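Local atomic coordinates of xylose isomerase domain protein (Alicyclobacillus acidocaldarius subsp. acidocaldarius, PDB entry 3U0H), a protein that probably acts as an isomerase and adopts a xylose isomerase-like TIM-barrel fold. Residues V202-E214 with R221-L235. Sequence-based numbering, arbitrary orientation.
With PO4 (phosphate ion), chain C.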
loop_
_atom_site.group_PDB
_atom_site.type_symbol
_atom_site.label_atom_id
_atom_site.label_comp_id
_atom_site.label_asym_id
_atom_site.label_seq_id
_atom_site.Cartn_x
_atom_site.Cartn_y
_atom_site.Cartn_z
ATOM N N VAL A 202 16.588 14.294 7.280
ATOM C CA VAL A 202 17.217 13.477 6.254
ATOM C C VAL A 202 18.609 14.031 5.954
ATOM O O VAL A 202 19.531 13.263 5.776
ATOM C CB VAL A 202 16.346 13.455 4.972
ATOM C CG1 VAL A 202 17.003 12.639 3.849
ATOM C CG2 VAL A 202 14.933 12.882 5.274
ATOM N N TYR A 203 18.743 15.363 5.849
ATOM C CA TYR A 203 19.985 15.972 5.484
ATOM C C TYR A 203 19.925 17.432 5.924
ATOM O O TYR A 203 18.864 17.982 6.131
ATOM C CB TYR A 203 20.220 15.780 3.959
ATOM C CG TYR A 203 21.560 16.243 3.359
ATOM C CD1 TYR A 203 22.770 15.885 3.939
ATOM C CD2 TYR A 203 21.599 17.000 2.179
ATOM C CE1 TYR A 203 23.972 16.320 3.403
ATOM C CE2 TYR A 203 22.813 17.407 1.596
ATOM C CZ TYR A 203 23.986 17.069 2.221
ATOM O OH TYR A 203 25.204 17.464 1.696
ATOM N N VAL A 204 21.084 18.025 6.136
ATOM C CA VAL A 204 21.158 19.293 6.808
ATOM C C VAL A 204 22.093 20.224 6.066
ATOM O O VAL A 204 23.173 19.809 5.609
ATOM C CB VAL A 204 21.634 19.087 8.253
ATOM C CG1 VAL A 204 21.856 20.432 8.936
ATOM C CG2 VAL A 204 20.604 18.221 8.985
ATOM N N HIS A 205 21.654 21.469 5.877
ATOM C CA HIS A 205 22.524 22.516 5.370
ATOM C C HIS A 205 22.734 23.548 6.441
ATOM O O HIS A 205 21.788 23.920 7.158
ATOM C CB HIS A 205 21.912 23.249 4.183
ATOM C CG HIS A 205 21.809 22.459 2.900
ATOM N ND1 HIS A 205 21.010 22.859 1.886
ATOM C CD2 HIS A 205 22.416 21.297 2.480
ATOM C CE1 HIS A 205 21.124 22.000 0.856
ATOM N NE2 HIS A 205 21.968 21.032 1.231
ATOM N N ILE A 206 23.966 24.077 6.477
ATOM C CA ILE A 206 24.347 25.213 7.305
ATOM C C ILE A 206 24.971 26.407 6.482
ATOM O O ILE A 206 25.515 26.211 5.415
ATOM C CB ILE A 206 25.259 24.675 8.442
ATOM C CG1 ILE A 206 25.279 25.642 9.620
ATOM C CG2 ILE A 206 26.632 24.295 7.917
ATOM C CD1 ILE A 206 25.729 25.041 10.936
ATOM N N ASN A 207 24.864 27.640 6.997
ATOM C CA ASN A 207 25.227 28.905 6.281
ATOM C C ASN A 207 24.809 30.041 7.205
ATOM O O ASN A 207 24.390 29.784 8.350
ATOM C CB ASN A 207 24.514 29.030 4.904
ATOM C CG ASN A 207 23.068 28.594 5.001
ATOM O OD1 ASN A 207 22.316 29.170 5.807
ATOM N ND2 ASN A 207 22.713 27.497 4.321
ATOM N N ASP A 208 24.919 31.285 6.726
ATOM C CA ASP A 208 24.653 32.476 7.546
ATOM C C ASP A 208 24.189 33.689 6.741
ATOM O O ASP A 208 24.164 33.650 5.537
ATOM C CB ASP A 208 25.908 32.853 8.370
ATOM C CG ASP A 208 25.589 33.164 9.827
ATOM O OD1 ASP A 208 24.478 33.682 10.090
ATOM O OD2 ASP A 208 26.461 32.891 10.699
ATOM N N THR A 209 23.808 34.755 7.437
ATOM C CA THR A 209 23.391 36.023 6.834
ATOM C C THR A 209 23.339 37.122 7.866
ATOM O O THR A 209 22.987 36.854 9.016
ATOM C CB THR A 209 21.960 35.936 6.264
ATOM O OG1 THR A 209 21.778 37.026 5.378
ATOM C CG2 THR A 209 20.882 35.998 7.382
ATOM N N ARG A 210 23.594 38.376 7.451
ATOM C CA ARG A 210 23.459 39.542 8.372
ATOM C C ARG A 210 22.153 40.259 8.193
ATOM O O ARG A 210 21.831 41.176 8.940
ATOM C CB ARG A 210 24.594 40.507 8.188
ATOM C CG ARG A 210 25.937 39.940 8.610
ATOM C CD ARG A 210 26.940 41.090 8.614
ATOM N NE ARG A 210 28.253 40.649 8.980
ATOM C CZ ARG A 210 29.270 41.451 9.186
ATOM N NH1 ARG A 210 29.155 42.781 9.083
ATOM N NH2 ARG A 210 30.427 40.917 9.512
ATOM N N ASP A 211 21.391 39.816 7.210
ATOM C CA ASP A 211 20.044 40.316 6.984
ATOM C C ASP A 211 19.027 39.732 7.940
ATOM O O ASP A 211 19.147 38.589 8.413
ATOM C CB ASP A 211 19.619 40.042 5.542
ATOM C CG ASP A 211 20.655 40.532 4.548
ATOM O OD1 ASP A 211 21.440 41.423 4.884
ATOM O OD2 ASP A 211 20.699 40.015 3.440
ATOM N N ALA A 212 18.035 40.557 8.226
ATOM C CA ALA A 212 16.867 40.132 8.896
ATOM C C ALA A 212 16.145 39.006 8.073
ATOM O O ALA A 212 16.220 38.945 6.834
ATOM C CB ALA A 212 15.957 41.324 9.118
ATOM N N PRO A 213 15.406 38.139 8.771
ATOM C CA PRO A 213 14.633 37.093 8.107
ATOM C C PRO A 213 13.878 37.545 6.862
ATOM O O PRO A 213 13.886 36.816 5.849
ATOM C CB PRO A 213 13.629 36.627 9.202
ATOM C CG PRO A 213 14.219 37.064 10.532
ATOM C CD PRO A 213 15.133 38.225 10.231
ATOM N N GLU A 214 13.212 38.699 6.925
ATOM C CA GLU A 214 12.397 39.187 5.772
ATOM C C GLU A 214 13.237 39.610 4.592
ATOM O O GLU A 214 12.694 39.755 3.493
ATOM C CB GLU A 214 11.540 40.424 6.089
ATOM C CG GLU A 214 10.826 40.416 7.404
ATOM C CD GLU A 214 11.753 40.940 8.464
ATOM O OE1 GLU A 214 11.979 42.193 8.456
ATOM O OE2 GLU A 214 12.267 40.075 9.249
ATOM N N ARG A 221 24.278 34.244 0.217
ATOM C CA ARG A 221 24.544 33.718 1.541
ATOM C C ARG A 221 26.014 33.892 1.991
ATOM O O ARG A 221 26.914 34.215 1.227
ATOM C CB ARG A 221 24.185 32.208 1.594
ATOM C CG ARG A 221 22.821 31.787 0.991
ATOM C CD ARG A 221 22.463 30.342 1.343
ATOM N NE ARG A 221 21.191 29.990 0.760
ATOM C CZ ARG A 221 20.623 28.793 0.868
ATOM N NH1 ARG A 221 21.251 27.812 1.528
ATOM N NH2 ARG A 221 19.426 28.587 0.328
ATOM N N LEU A 222 26.241 33.675 3.272
ATOM C CA LEU A 222 27.559 33.875 3.876
ATOM C C LEU A 222 28.040 32.526 4.458
ATOM O O LEU A 222 27.258 31.545 4.576
ATOM C CB LEU A 222 27.445 34.930 4.959
ATOM C CG LEU A 222 27.214 36.396 4.591
ATOM C CD1 LEU A 222 27.421 37.264 5.830
ATOM C CD2 LEU A 222 28.139 36.876 3.475
ATOM N N LEU A 223 29.325 32.483 4.780
ATOM C CA LEU A 223 29.936 31.332 5.399
ATOM C C LEU A 223 29.388 31.151 6.772
ATOM O O LEU A 223 29.251 32.144 7.493
ATOM C CB LEU A 223 31.427 31.538 5.574
ATOM C CG LEU A 223 32.225 31.817 4.306
ATOM C CD1 LEU A 223 33.731 31.887 4.658
ATOM C CD2 LEU A 223 31.890 30.753 3.258
ATOM N N PRO A 224 29.137 29.883 7.176
ATOM C CA PRO A 224 28.705 29.636 8.563
ATOM C C PRO A 224 29.528 30.453 9.561
ATOM O O PRO A 224 30.764 30.428 9.510
ATOM C CB PRO A 224 28.979 28.156 8.756
ATOM C CG PRO A 224 28.941 27.588 7.377
ATOM C CD PRO A 224 29.536 28.637 6.501
ATOM N N GLY A 225 28.846 31.207 10.420
ATOM C CA GLY A 225 29.519 32.037 11.392
ATOM C C GLY A 225 29.952 33.457 10.996
ATOM O O GLY A 225 30.465 34.183 11.842
ATOM N N ASP A 226 29.769 33.891 9.754
ATOM C CA ASP A 226 30.028 35.325 9.444
ATOM C C ASP A 226 28.778 36.238 9.626
ATOM O O ASP A 226 28.826 37.421 9.395
ATOM C CB ASP A 226 30.607 35.447 8.047
ATOM C CG ASP A 226 32.012 34.845 7.928
ATOM O OD1 ASP A 226 32.744 34.804 8.936
ATOM O OD2 ASP A 226 32.405 34.435 6.807
ATOM N N GLY A 227 27.677 35.698 10.141
ATOM C CA GLY A 227 26.435 36.463 10.285
ATOM C C GLY A 227 25.723 36.363 11.618
ATOM O O GLY A 227 26.368 36.173 12.647
ATOM N N ARG A 228 24.388 36.504 11.593
ATOM C CA ARG A 228 23.583 36.582 12.834
ATOM C C ARG A 228 22.641 35.387 13.114
ATOM O O ARG A 228 21.957 35.411 14.112
ATOM C CB ARG A 228 22.809 37.937 12.921
ATOM C CG ARG A 228 21.645 38.165 11.932
ATOM C CD ARG A 228 21.118 39.617 11.979
ATOM N NE ARG A 228 20.509 39.949 13.267
ATOM C CZ ARG A 228 19.309 39.528 13.695
ATOM N NH1 ARG A 228 18.884 39.883 14.906
ATOM N NH2 ARG A 228 18.517 38.747 12.957
ATOM N N ILE A 229 22.632 34.349 12.277
ATOM C CA ILE A 229 21.717 33.179 12.474
ATOM C C ILE A 229 22.211 32.432 13.703
ATOM O O ILE A 229 23.427 32.258 13.840
ATOM C CB ILE A 229 21.702 32.241 11.265
ATOM C CG1 ILE A 229 21.311 33.016 10.030
ATOM C CG2 ILE A 229 20.689 31.097 11.411
ATOM C CD1 ILE A 229 21.279 32.125 8.818
ATOM N N PRO A 230 21.302 32.069 14.657
ATOM C CA PRO A 230 21.726 31.267 15.876
ATOM C C PRO A 230 22.017 29.803 15.562
ATOM O O PRO A 230 21.124 28.911 15.538
ATOM C CB PRO A 230 20.552 31.424 16.846
ATOM C CG PRO A 230 19.820 32.638 16.368
ATOM C CD PRO A 230 19.958 32.636 14.858
ATOM N N LEU A 231 23.284 29.546 15.317
ATOM C CA LEU A 231 23.645 28.289 14.682
ATOM C C LEU A 231 23.848 27.206 15.722
ATOM O O LEU A 231 23.716 26.036 15.417
ATOM C CB LEU A 231 24.896 28.451 13.806
ATOM C CG LEU A 231 24.745 29.200 12.464
ATOM C CD1 LEU A 231 26.088 29.155 11.708
ATOM C CD2 LEU A 231 23.588 28.663 11.614
ATOM N N VAL A 232 24.214 27.595 16.939
ATOM C CA VAL A 232 24.292 26.620 18.009
ATOM C C VAL A 232 22.904 26.023 18.340
ATOM O O VAL A 232 22.801 24.838 18.374
ATOM C CB VAL A 232 25.026 27.146 19.247
ATOM C CG1 VAL A 232 25.050 26.056 20.306
ATOM C CG2 VAL A 232 26.450 27.523 18.901
ATOM N N PRO A 233 21.850 26.846 18.548
ATOM C CA PRO A 233 20.481 26.314 18.712
ATOM C C PRO A 233 19.961 25.555 17.514
ATOM O O PRO A 233 19.222 24.594 17.686
ATOM C CB PRO A 233 19.623 27.560 18.904
ATOM C CG PRO A 233 20.565 28.589 19.480
ATOM C CD PRO A 233 21.926 28.297 18.882
ATOM N N PHE A 234 20.329 25.976 16.312
ATOM C CA PHE A 234 20.014 25.193 15.097
ATOM C C PHE A 234 20.547 23.769 15.150
ATOM O O PHE A 234 19.793 22.817 15.003
ATOM C CB PHE A 234 20.593 25.869 13.859
ATOM C CG PHE A 234 20.340 25.128 12.582
ATOM C CD1 PHE A 234 19.088 25.103 12.026
ATOM C CD2 PHE A 234 21.364 24.534 11.909
ATOM C CE1 PHE A 234 18.855 24.483 10.830
ATOM C CE2 PHE A 234 21.155 23.924 10.715
ATOM C CZ PHE A 234 19.877 23.873 10.183
ATOM N N LEU A 235 21.851 23.635 15.368
ATOM C CA LEU A 235 22.449 22.337 15.493
ATOM C C LEU A 235 21.938 21.594 16.726
ATOM O O LEU A 235 21.687 20.407 16.684
ATOM C CB LEU A 235 23.951 22.464 15.560
ATOM C CG LEU A 235 24.501 23.021 14.282
ATOM C CD1 LEU A 235 25.987 23.361 14.507
ATOM C CD2 LEU A 235 24.248 21.985 13.199
HETATM P P PO4 C . 21.751 41.332 16.360
HETATM O O1 PO4 C . 20.569 41.449 17.308
HETATM O O2 PO4 C . 22.396 39.954 16.409
HETATM O O3 PO4 C . 21.268 41.485 14.941
HETATM O O4 PO4 C . 22.751 42.424 16.693
HETATM O O HOH W 1 25.868 33.158 13.293
#
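Asp208 accepts backbone N-H groups from the type II turn 223-226 (Gly225) and from the residues just after it (Gly227, Ile229), using both carboxylate oxygens. OD1 takes the backbone N of Ile229 on its syn lone pair at 2.9 Å (N-H...O 160°), and Thr209 N reaches the same oxygen from the anti side. OD2 receives weaker bonds from the N atoms of Gly225 and Gly227, and a water donates to it. A single antiparallel bridge, Asp208 N to Leu222 O (3.2 Å) and Leu222 N to Asp208 O (3.1 Å), fixes its backbone, and Arg228 N bonds Thr209 O almost straight (3.0 Å). An alanine in place of Asp208 would probably leave the amides of Gly225, Gly227 and Ile229 without their shared acceptor and the turn freer to shift.

The buried strand-helix interface is close-packed. With CG1 anti to the backbone N (chi1 -159°), Ile206 sets CG1 against Leu231 CD2 (4.0 Å), its CD1 against Leu235 CD1 and its CG2 against Pro224 CG. Val204 CG1 meets Phe234 CE2, also at 4.0 Å. Asn207 ND2 turns instead to Asp179; Arg221 forms salt bridges with Asp179 and Asp218.

The outer end is looser and open to solvent: the exposed Arg210 NE makes a weak bond to Asp226 O (3.3 Å), and the Arg228 guanidinium meets, edge-on, a phosphate probably from the crystallisation liquor. The whole is a beta-alpha connection of a TIM barrel, leading from strand 201-206 through an ordered loop into helix 231-241, with segments 202-206 and 231-235 running antiparallel (178°).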